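Local structure of ThiJ/PfpI family protein (Pseudomonas syringae pv. tomato, 3EWN) at residues R116-C124 / R165-V175; G131-T142 / L151-R162. The protein is of unknown function but belongs to the DJ-1/PfpI family, whose members share a class I glutamine amidotransferase-like alpha/beta fold. All blocks are in the same frame, centred on the assembly; numbering follows the deposited sequence.

Contact 1: R116-C124 / R165-V175; sequences RAKYITSVC and RDRNRITGAGV
Ile120 N gives a nearly straight bond (176°) to Asn168 O at 2.9 Å. Ile170 N to Ile120 O and Gly172 N to Ser122 O continue the parallel pairing. At the start of the pair, Asn168 ND2 bonds Lys118 O at 3.0 Å from above the Lys118 carbonyl plane; the oxygen lies in the plane of the Asn168 amide. Asn168 CG sits between the backbone N and the carbonyl carbon (chi1 76°), which turns the amide toward Lys118 O. Asn168 OD1 accepts Arg169 NH1 at 2.7 Å on a lone pair, so the amide is held at both ends. Strands 119-123 and 169-172 are neighbours in the central sheet of the fold. Cys124 (phi 60°), between strand 119-123 and helix 126-132, is probably placed as in the nucleophile elbow of DJ-1/PfpI relatives, with a glycerol near its side chain. Val175 N donates to Cys124 SG at 3.5 Å. One water joins Ser122 OG, Cys124 O and Gly172 O. Ile120 CD1 lies over the centre of one face of the Arg169 guanidinium, 3.3 Å from Arg169 CZ. Tyr119 CD1 packs on Ile170 CD1 on the side covered by helix 177-189 (Leu189 against Tyr119, Met185 against Ile170).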
loop_
_atom_site.group_PDB
_atom_site.type_symbol
_atom_site.label_atom_id
_atom_site.label_comp_id
_atom_site.label_asym_id
_atom_site.label_seq_id
_atom_site.Cartn_x
_atom_site.Cartn_y
_atom_site.Cartn_z
ATOM N N ARG A 116 0.863 25.240 -11.527
ATOM C CA ARG A 116 0.302 25.952 -10.385
ATOM C C ARG A 116 0.299 25.182 -9.062
ATOM O O ARG A 116 0.005 25.757 -8.015
ATOM C CB ARG A 116 -1.125 26.394 -10.710
ATOM C CG ARG A 116 -1.233 27.346 -11.894
ATOM C CD ARG A 116 -2.685 27.718 -12.140
ATOM N NE ARG A 116 -3.486 26.540 -12.455
ATOM C CZ ARG A 116 -3.451 25.902 -13.619
ATOM N NH1 ARG A 116 -2.658 26.332 -14.593
ATOM N NH2 ARG A 116 -4.198 24.820 -13.802
ATOM N N ALA A 117 0.629 23.894 -9.100
ATOM C CA ALA A 117 0.631 23.088 -7.882
ATOM C C ALA A 117 1.701 23.537 -6.893
ATOM O O ALA A 117 2.822 23.858 -7.284
ATOM C CB ALA A 117 0.832 21.609 -8.236
ATOM N N LYS A 118 1.354 23.559 -5.609
ATOM C CA LYS A 118 2.306 23.965 -4.577
ATOM C C LYS A 118 3.435 22.939 -4.507
ATOM O O LYS A 118 4.606 23.288 -4.333
ATOM C CB LYS A 118 1.600 24.072 -3.221
ATOM C CG LYS A 118 2.447 24.720 -2.137
ATOM C CD LYS A 118 1.670 24.890 -0.834
ATOM C CE LYS A 118 2.539 25.537 0.241
ATOM N NZ LYS A 118 1.826 25.702 1.541
ATOM N N TYR A 119 3.074 21.669 -4.651
ATOM C CA TYR A 119 4.045 20.582 -4.628
ATOM C C TYR A 119 3.814 19.673 -5.825
ATOM O O TYR A 119 2.675 19.340 -6.144
ATOM C CB TYR A 119 3.904 19.757 -3.351
ATOM C CG TYR A 119 4.196 20.514 -2.076
ATOM C CD1 TYR A 119 5.508 20.727 -1.647
ATOM C CD2 TYR A 119 3.157 21.016 -1.294
ATOM C CE1 TYR A 119 5.774 21.419 -0.467
ATOM C CE2 TYR A 119 3.412 21.708 -0.113
ATOM C CZ TYR A 119 4.720 21.904 0.292
ATOM O OH TYR A 119 4.972 22.585 1.459
ATOM N N ILE A 120 4.906 19.288 -6.481
ATOM C CA ILE A 120 4.871 18.392 -7.633
ATOM C C ILE A 120 5.583 17.143 -7.132
ATOM O O ILE A 120 6.765 17.185 -6.786
ATOM C CB ILE A 120 5.616 19.014 -8.827
ATOM C CG1 ILE A 120 4.847 20.251 -9.304
ATOM C CG2 ILE A 120 5.777 17.991 -9.945
ATOM C CD1 ILE A 120 5.525 21.013 -10.425
ATOM N N THR A 121 4.864 16.031 -7.093
ATOM C CA THR A 121 5.430 14.809 -6.543
ATOM C C THR A 121 5.156 13.550 -7.346
ATOM O O THR A 121 4.300 13.526 -8.226
ATOM C CB THR A 121 4.881 14.578 -5.128
ATOM O OG1 THR A 121 3.481 14.281 -5.214
ATOM C CG2 THR A 121 5.061 15.831 -4.269
ATOM N N SER A 122 5.889 12.496 -7.012
ATOM C CA SER A 122 5.725 11.207 -7.667
ATOM C C SER A 122 6.471 10.162 -6.863
ATOM O O SER A 122 7.287 10.485 -5.998
ATOM C CB SER A 122 6.283 11.238 -9.096
ATOM O OG SER A 122 7.703 11.326 -9.103
ATOM N N VAL A 123 6.164 8.905 -7.142
ATOM C CA VAL A 123 6.823 7.787 -6.492
ATOM C C VAL A 123 7.177 6.780 -7.581
ATOM O O VAL A 123 6.446 6.635 -8.562
ATOM C CB VAL A 123 5.891 7.118 -5.441
ATOM C CG1 VAL A 123 6.414 5.735 -5.060
ATOM C CG2 VAL A 123 5.801 7.997 -4.208
ATOM N N CYS A 124 8.319 6.119 -7.438
ATOM C CA CYS A 124 8.714 5.100 -8.400
ATOM C C CYS A 124 8.848 5.669 -9.817
ATOM O O CYS A 124 9.282 6.805 -9.992
ATOM C CB CYS A 124 7.678 3.970 -8.364
ATOM S SG CYS A 124 8.223 2.386 -9.023
ATOM N N ARG A 165 14.130 15.870 -2.413
ATOM C CA ARG A 165 13.403 17.123 -2.484
ATOM C C ARG A 165 14.280 18.206 -3.090
ATOM O O ARG A 165 15.428 18.379 -2.705
ATOM C CB ARG A 165 12.920 17.592 -1.110
ATOM C CG ARG A 165 12.197 18.931 -1.222
ATOM C CD ARG A 165 11.617 19.446 0.083
ATOM N NE ARG A 165 10.921 20.710 -0.153
ATOM C CZ ARG A 165 10.295 21.413 0.784
ATOM N NH1 ARG A 165 10.269 20.981 2.036
ATOM N NH2 ARG A 165 9.686 22.549 0.462
ATOM N N ASP A 166 13.731 18.917 -4.062
ATOM C CA ASP A 166 14.439 20.012 -4.710
ATOM C C ASP A 166 13.369 21.078 -4.886
ATOM O O ASP A 166 12.511 20.968 -5.764
ATOM C CB ASP A 166 14.983 19.570 -6.066
ATOM C CG ASP A 166 15.737 20.677 -6.783
ATOM O OD1 ASP A 166 15.764 21.820 -6.276
ATOM O OD2 ASP A 166 16.296 20.402 -7.862
ATOM N N ARG A 167 13.423 22.107 -4.049
ATOM C CA ARG A 167 12.433 23.164 -4.094
ATOM C C ARG A 167 11.060 22.527 -3.864
ATOM O O ARG A 167 10.862 21.846 -2.856
ATOM C CB ARG A 167 12.519 23.901 -5.436
ATOM C CG ARG A 167 13.708 24.871 -5.491
ATOM C CD ARG A 167 14.103 25.206 -6.921
ATOM N NE ARG A 167 14.814 24.097 -7.550
ATOM C CZ ARG A 167 15.105 24.033 -8.842
ATOM N NH1 ARG A 167 15.758 22.983 -9.322
ATOM N NH2 ARG A 167 14.732 25.017 -9.657
ATOM N N ASN A 168 10.114 22.719 -4.776
ATOM C CA ASN A 168 8.796 22.136 -4.566
ATOM C C ASN A 168 8.581 20.810 -5.298
ATOM O O ASN A 168 7.447 20.387 -5.506
ATOM C CB ASN A 168 7.710 23.146 -4.940
ATOM C CG ASN A 168 7.537 23.289 -6.430
ATOM O OD1 ASN A 168 8.507 23.247 -7.188
ATOM N ND2 ASN A 168 6.294 23.471 -6.861
ATOM N N ARG A 169 9.677 20.166 -5.685
ATOM C CA ARG A 169 9.621 18.865 -6.348
ATOM C C ARG A 169 10.066 17.831 -5.325
ATOM O O ARG A 169 11.190 17.890 -4.833
ATOM C CB ARG A 169 10.580 18.809 -7.545
ATOM C CG ARG A 169 9.956 19.116 -8.900
ATOM C CD ARG A 169 9.423 20.540 -8.984
ATOM N NE ARG A 169 9.149 20.905 -10.371
ATOM C CZ ARG A 169 8.636 22.068 -10.756
ATOM N NH1 ARG A 169 8.330 22.991 -9.854
ATOM N NH2 ARG A 169 8.446 22.316 -12.044
ATOM N N ILE A 170 9.186 16.891 -4.996
ATOM C CA ILE A 170 9.528 15.849 -4.037
ATOM C C ILE A 170 9.204 14.502 -4.669
ATOM O O ILE A 170 8.058 14.229 -5.028
ATOM C CB ILE A 170 8.747 16.029 -2.718
ATOM C CG1 ILE A 170 9.023 17.431 -2.158
ATOM C CG2 ILE A 170 9.171 14.954 -1.714
ATOM C CD1 ILE A 170 8.284 17.774 -0.883
ATOM N N THR A 171 10.226 13.666 -4.821
ATOM C CA THR A 171 10.043 12.362 -5.439
ATOM C C THR A 171 10.535 11.214 -4.567
ATOM O O THR A 171 11.511 11.349 -3.827
ATOM C CB THR A 171 10.766 12.294 -6.812
ATOM O OG1 THR A 171 12.132 12.708 -6.661
ATOM C CG2 THR A 171 10.078 13.194 -7.826
ATOM N N GLY A 172 9.833 10.089 -4.650
ATOM C CA GLY A 172 10.211 8.915 -3.889
ATOM C C GLY A 172 10.737 7.860 -4.840
ATOM O O GLY A 172 10.384 7.853 -6.018
ATOM N N ALA A 173 11.583 6.965 -4.340
ATOM C CA ALA A 173 12.145 5.915 -5.176
ATOM C C ALA A 173 11.134 4.809 -5.469
ATOM O O ALA A 173 9.926 5.029 -5.430
ATOM C CB ALA A 173 13.389 5.336 -4.521
ATOM N N GLY A 174 11.639 3.614 -5.750
ATOM C CA GLY A 174 10.771 2.500 -6.074
ATOM C C GLY A 174 9.699 2.109 -5.072
ATOM O O GLY A 174 9.868 2.219 -3.859
ATOM N N VAL A 175 8.583 1.646 -5.627
ATOM C CA VAL A 175 7.411 1.169 -4.895
ATOM C C VAL A 175 7.219 1.561 -3.424
ATOM O O VAL A 175 6.629 2.605 -3.125
ATOM C CB VAL A 175 7.328 -0.373 -5.013
ATOM C CG1 VAL A 175 5.988 -0.871 -4.506
ATOM C CG2 VAL A 175 7.544 -0.788 -6.476
HETATM O O HOH W 1 4.332 24.400 -9.366
HETATM O O HOH W 2 9.216 9.169 -8.286
#

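Contact 2: G131-T142 / L151-R162; sequences GAAGLLKGYKAT and LAGFGAIPTEAR
A small two-stranded parallel sheet, 140-141 with 157-158, joins these segments beside the main sheet of the fold. Ile157 N bonds Tyr139 O at 2.9 Å. Ala141 N bonds Ile157 O, and Thr159 N bonds Ala141 O at 3.0 Å. All three donors stand above the carbonyl planes. Thr159 OG1 also donates to Ile157 O, at 2.9 Å. Ala141 N and Thr159 OG1 reach it from opposite faces, so this oxygen is gripped twice. Thr159 OG1 is beside its own backbone N and anti to the carbonyl carbon (chi1 -50°), which turns it back to Ile157 O and against Lys140 CB. The bend of Lys140 at chi3 (59°) brings CE back over Thr159. In the chain, 131-142 leaves helix 126-132 through a Schellman motif at Gly134, then makes a type II turn from Leu136 to Tyr139. Gly138 N in that turn bonds Gly155 O at 2.7 Å. The Phe154 ring lies with one face against the helix end. Ala132 N stands over the ring centre and Gly131 C nearer the rim, with Gly131 C 3.4 Å from Phe154 CG. One water bridges Gly131 O, Phe154 O and Leu136 N. Inward, Leu136 CB meets Ala156 CB at 3.7 Å, and Leu136 CD1 packs on Leu151 CD2. Leu151 CD1 also lies against Ala141 and Thr142 O.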
loop_
_atom_site.group_PDB
_atom_site.type_symbol
_atom_site.label_atom_id
_atom_site.label_comp_id
_atom_site.label_asym_id
_atom_site.label_seq_id
_atom_site.Cartn_x
_atom_site.Cartn_y
_atom_site.Cartn_z
ATOM N N GLY A 131 8.690 14.039 -15.681
ATOM C CA GLY A 131 9.711 14.483 -16.610
ATOM C C GLY A 131 9.162 14.704 -18.005
ATOM O O GLY A 131 9.434 15.725 -18.632
ATOM N N ALA A 132 8.385 13.746 -18.498
ATOM C CA ALA A 132 7.814 13.856 -19.836
ATOM C C ALA A 132 6.849 15.035 -19.935
ATOM O O ALA A 132 6.630 15.568 -21.021
ATOM C CB ALA A 132 7.099 12.557 -20.212
ATOM N N ALA A 133 6.280 15.441 -18.803
ATOM C CA ALA A 133 5.349 16.564 -18.779
ATOM C C ALA A 133 6.108 17.878 -18.666
ATOM O O ALA A 133 5.502 18.947 -18.621
ATOM C CB ALA A 133 4.371 16.421 -17.609
ATOM N N GLY A 134 7.435 17.786 -18.618
ATOM C CA GLY A 134 8.275 18.970 -18.524
ATOM C C GLY A 134 8.327 19.615 -17.153
ATOM O O GLY A 134 8.575 20.816 -17.038
ATOM N N LEU A 135 8.115 18.815 -16.113
ATOM C CA LEU A 135 8.110 19.309 -14.739
ATOM C C LEU A 135 9.401 19.101 -13.954
ATOM O O LEU A 135 9.459 19.440 -12.774
ATOM C CB LEU A 135 6.961 18.654 -13.969
ATOM C CG LEU A 135 5.568 19.291 -14.000
ATOM C CD1 LEU A 135 5.365 20.116 -15.254
ATOM C CD2 LEU A 135 4.528 18.200 -13.872
ATOM N N LEU A 136 10.432 18.549 -14.588
ATOM C CA LEU A 136 11.689 18.315 -13.883
ATOM C C LEU A 136 12.886 18.984 -14.550
ATOM O O LEU A 136 14.002 18.465 -14.496
ATOM C CB LEU A 136 11.956 16.808 -13.761
ATOM C CG LEU A 136 10.897 15.944 -13.066
ATOM C CD1 LEU A 136 11.304 14.478 -13.176
ATOM C CD2 LEU A 136 10.755 16.354 -11.605
ATOM N N LYS A 137 12.661 20.142 -15.162
ATOM C CA LYS A 137 13.736 20.860 -15.841
ATOM C C LYS A 137 14.705 21.452 -14.828
ATOM O O LYS A 137 14.407 22.455 -14.178
ATOM C CB LYS A 137 13.156 21.972 -16.722
ATOM C CG LYS A 137 12.252 21.475 -17.839
ATOM C CD LYS A 137 11.779 22.624 -18.719
ATOM C CE LYS A 137 10.755 22.149 -19.734
ATOM N NZ LYS A 137 11.265 20.997 -20.527
ATOM N N GLY A 138 15.865 20.815 -14.694
ATOM C CA GLY A 138 16.872 21.279 -13.755
ATOM C C GLY A 138 16.633 20.834 -12.322
ATOM O O GLY A 138 17.317 21.287 -11.410
ATOM N N TYR A 139 15.670 19.938 -12.124
ATOM C CA TYR A 139 15.335 19.449 -10.787
ATOM C C TYR A 139 15.936 18.094 -10.458
ATOM O O TYR A 139 15.956 17.195 -11.298
ATOM C CB TYR A 139 13.815 19.329 -10.634
ATOM C CG TYR A 139 13.097 20.648 -10.537
ATOM C CD1 TYR A 139 12.890 21.259 -9.305
ATOM C CD2 TYR A 139 12.655 21.304 -11.687
ATOM C CE1 TYR A 139 12.262 22.500 -9.217
ATOM C CE2 TYR A 139 12.032 22.532 -11.613
ATOM C CZ TYR A 139 11.838 23.128 -10.380
ATOM O OH TYR A 139 11.221 24.352 -10.313
ATOM N N LYS A 140 16.428 17.951 -9.230
ATOM C CA LYS A 140 16.959 16.671 -8.787
ATOM C C LYS A 140 15.722 15.814 -8.555
ATOM O O LYS A 140 14.689 16.311 -8.102
ATOM C CB LYS A 140 17.729 16.826 -7.468
ATOM C CG LYS A 140 19.095 17.451 -7.611
ATOM C CD LYS A 140 19.703 17.757 -6.246
ATOM C CE LYS A 140 19.835 16.515 -5.381
ATOM N NZ LYS A 140 20.355 16.861 -4.025
ATOM N N ALA A 141 15.818 14.531 -8.872
ATOM C CA ALA A 141 14.686 13.639 -8.683
ATOM C C ALA A 141 15.145 12.196 -8.713
ATOM O O ALA A 141 16.166 11.872 -9.319
ATOM C CB ALA A 141 13.640 13.881 -9.769
ATOM N N THR A 142 14.389 11.333 -8.046
ATOM C CA THR A 142 14.716 9.918 -8.013
ATOM C C THR A 142 13.616 9.145 -8.730
ATOM O O THR A 142 12.695 9.738 -9.287
ATOM C CB THR A 142 14.877 9.412 -6.557
ATOM O OG1 THR A 142 15.300 8.042 -6.572
ATOM C CG2 THR A 142 13.568 9.521 -5.798
ATOM N N LEU A 151 15.783 9.775 -16.376
ATOM C CA LEU A 151 15.294 11.106 -16.032
ATOM C C LEU A 151 16.131 12.251 -16.598
ATOM O O LEU A 151 15.606 13.334 -16.865
ATOM C CB LEU A 151 15.192 11.254 -14.510
ATOM C CG LEU A 151 14.179 10.339 -13.817
ATOM C CD1 LEU A 151 14.298 10.498 -12.305
ATOM C CD2 LEU A 151 12.768 10.680 -14.301
ATOM N N ALA A 152 17.427 12.010 -16.777
ATOM C CA ALA A 152 18.333 13.023 -17.318
ATOM C C ALA A 152 17.859 13.514 -18.685
ATOM O O ALA A 152 18.096 14.662 -19.063
ATOM C CB ALA A 152 19.748 12.447 -17.429
ATOM N N GLY A 153 17.190 12.632 -19.421
ATOM C CA GLY A 153 16.698 12.990 -20.738
ATOM C C GLY A 153 15.603 14.037 -20.701
ATOM O O GLY A 153 15.343 14.702 -21.703
ATOM N N PHE A 154 14.959 14.184 -19.545
ATOM C CA PHE A 154 13.887 15.160 -19.382
ATOM C C PHE A 154 14.421 16.435 -18.743
ATOM O O PHE A 154 13.653 17.325 -18.392
ATOM C CB PHE A 154 12.771 14.589 -18.502
ATOM C CG PHE A 154 12.114 13.362 -19.067
ATOM C CD1 PHE A 154 11.450 13.408 -20.289
ATOM C CD2 PHE A 154 12.138 12.164 -18.359
ATOM C CE1 PHE A 154 10.820 12.274 -20.804
ATOM C CE2 PHE A 154 11.512 11.027 -18.863
ATOM C CZ PHE A 154 10.850 11.082 -20.084
ATOM N N GLY A 155 15.739 16.504 -18.575
ATOM C CA GLY A 155 16.344 17.686 -17.984
ATOM C C GLY A 155 16.501 17.616 -16.478
ATOM O O GLY A 155 16.899 18.597 -15.844
ATOM N N ALA A 156 16.194 16.460 -15.902
ATOM C CA ALA A 156 16.316 16.284 -14.463
ATOM C C ALA A 156 17.721 15.825 -14.099
ATOM O O ALA A 156 18.525 15.486 -14.970
ATOM C CB ALA A 156 15.287 15.268 -13.967
ATOM N N ILE A 157 18.017 15.842 -12.804
ATOM C CA ILE A 157 19.310 15.405 -12.307
ATOM C C ILE A 157 19.036 14.145 -11.502
ATOM O O ILE A 157 18.573 14.214 -10.362
ATOM C CB ILE A 157 19.960 16.471 -11.393
ATOM C CG1 ILE A 157 20.196 17.756 -12.189
ATOM C CG2 ILE A 157 21.282 15.957 -10.845
ATOM C CD1 ILE A 157 20.678 18.918 -11.339
ATOM N N PRO A 158 19.281 12.972 -12.102
ATOM C CA PRO A 158 19.042 11.712 -11.391
ATOM C C PRO A 158 19.810 11.699 -10.074
ATOM O O PRO A 158 21.023 11.903 -10.057
ATOM C CB PRO A 158 19.550 10.661 -12.378
ATOM C CG PRO A 158 19.263 11.294 -13.702
ATOM C CD PRO A 158 19.729 12.715 -13.481
ATOM N N THR A 159 19.095 11.459 -8.976
ATOM C CA THR A 159 19.693 11.437 -7.644
ATOM C C THR A 159 19.358 10.125 -6.932
ATOM O O THR A 159 18.187 9.776 -6.790
ATOM C CB THR A 159 19.157 12.607 -6.799
ATOM O OG1 THR A 159 19.272 13.824 -7.548
ATOM C CG2 THR A 159 19.943 12.737 -5.503
ATOM N N GLU A 160 20.378 9.403 -6.473
ATOM C CA GLU A 160 20.124 8.136 -5.796
ATOM C C GLU A 160 19.875 8.299 -4.303
ATOM O O GLU A 160 20.802 8.270 -3.497
ATOM C CB GLU A 160 21.279 7.147 -6.008
ATOM C CG GLU A 160 20.851 5.690 -5.798
ATOM C CD GLU A 160 22.002 4.696 -5.834
ATOM O OE1 GLU A 160 23.012 4.960 -6.519
ATOM O OE2 GLU A 160 21.883 3.633 -5.187
ATOM N N ALA A 161 18.605 8.482 -3.955
ATOM C CA ALA A 161 18.157 8.621 -2.577
ATOM C C ALA A 161 16.726 8.091 -2.574
ATOM O O ALA A 161 16.053 8.123 -3.604
ATOM C CB ALA A 161 18.182 10.080 -2.145
ATOM N N ARG A 162 16.263 7.599 -1.431
ATOM C CA ARG A 162 14.913 7.051 -1.340
ATOM C C ARG A 162 13.856 8.139 -1.506
ATOM O O ARG A 162 12.788 7.906 -2.080
ATOM C CB ARG A 162 14.732 6.341 0.001
ATOM C CG ARG A 162 13.511 5.437 0.055
ATOM C CD ARG A 162 13.576 4.552 1.281
ATOM N NE ARG A 162 12.433 3.654 1.413
ATOM C CZ ARG A 162 12.197 2.606 0.628
ATOM N NH1 ARG A 162 13.017 2.310 -0.373
ATOM N NH2 ARG A 162 11.159 1.821 0.877
HETATM O O HOH W 3 11.070 17.598 -17.301
#

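Overall arrangement
Contact 2 is nested in the chain loop that contact 1 closes, and their centres are about 10 Å apart. Contact 1 is buried core of the main sheet. Contact 2 is only partly buried, with Lys140, Ile157 and Gly155 at the surface. Both use parallel backbone pairing. Contact 1 adds a side-chain amide and a cysteine sulfur, whereas contact 2 relies on turns, a hydroxyl and a phenyl face. They meet directly: Lys140 N bonds Asp166 OD2, and Thr142 N bonds Thr171 OG1. Tyr139 makes cation-pi contacts with Arg167 and Arg169. Both contacts touch the second subunit. Arg162 NE pairs with Asp180 of its own chain, while NH1 donates to Glu203 O of the second subunit.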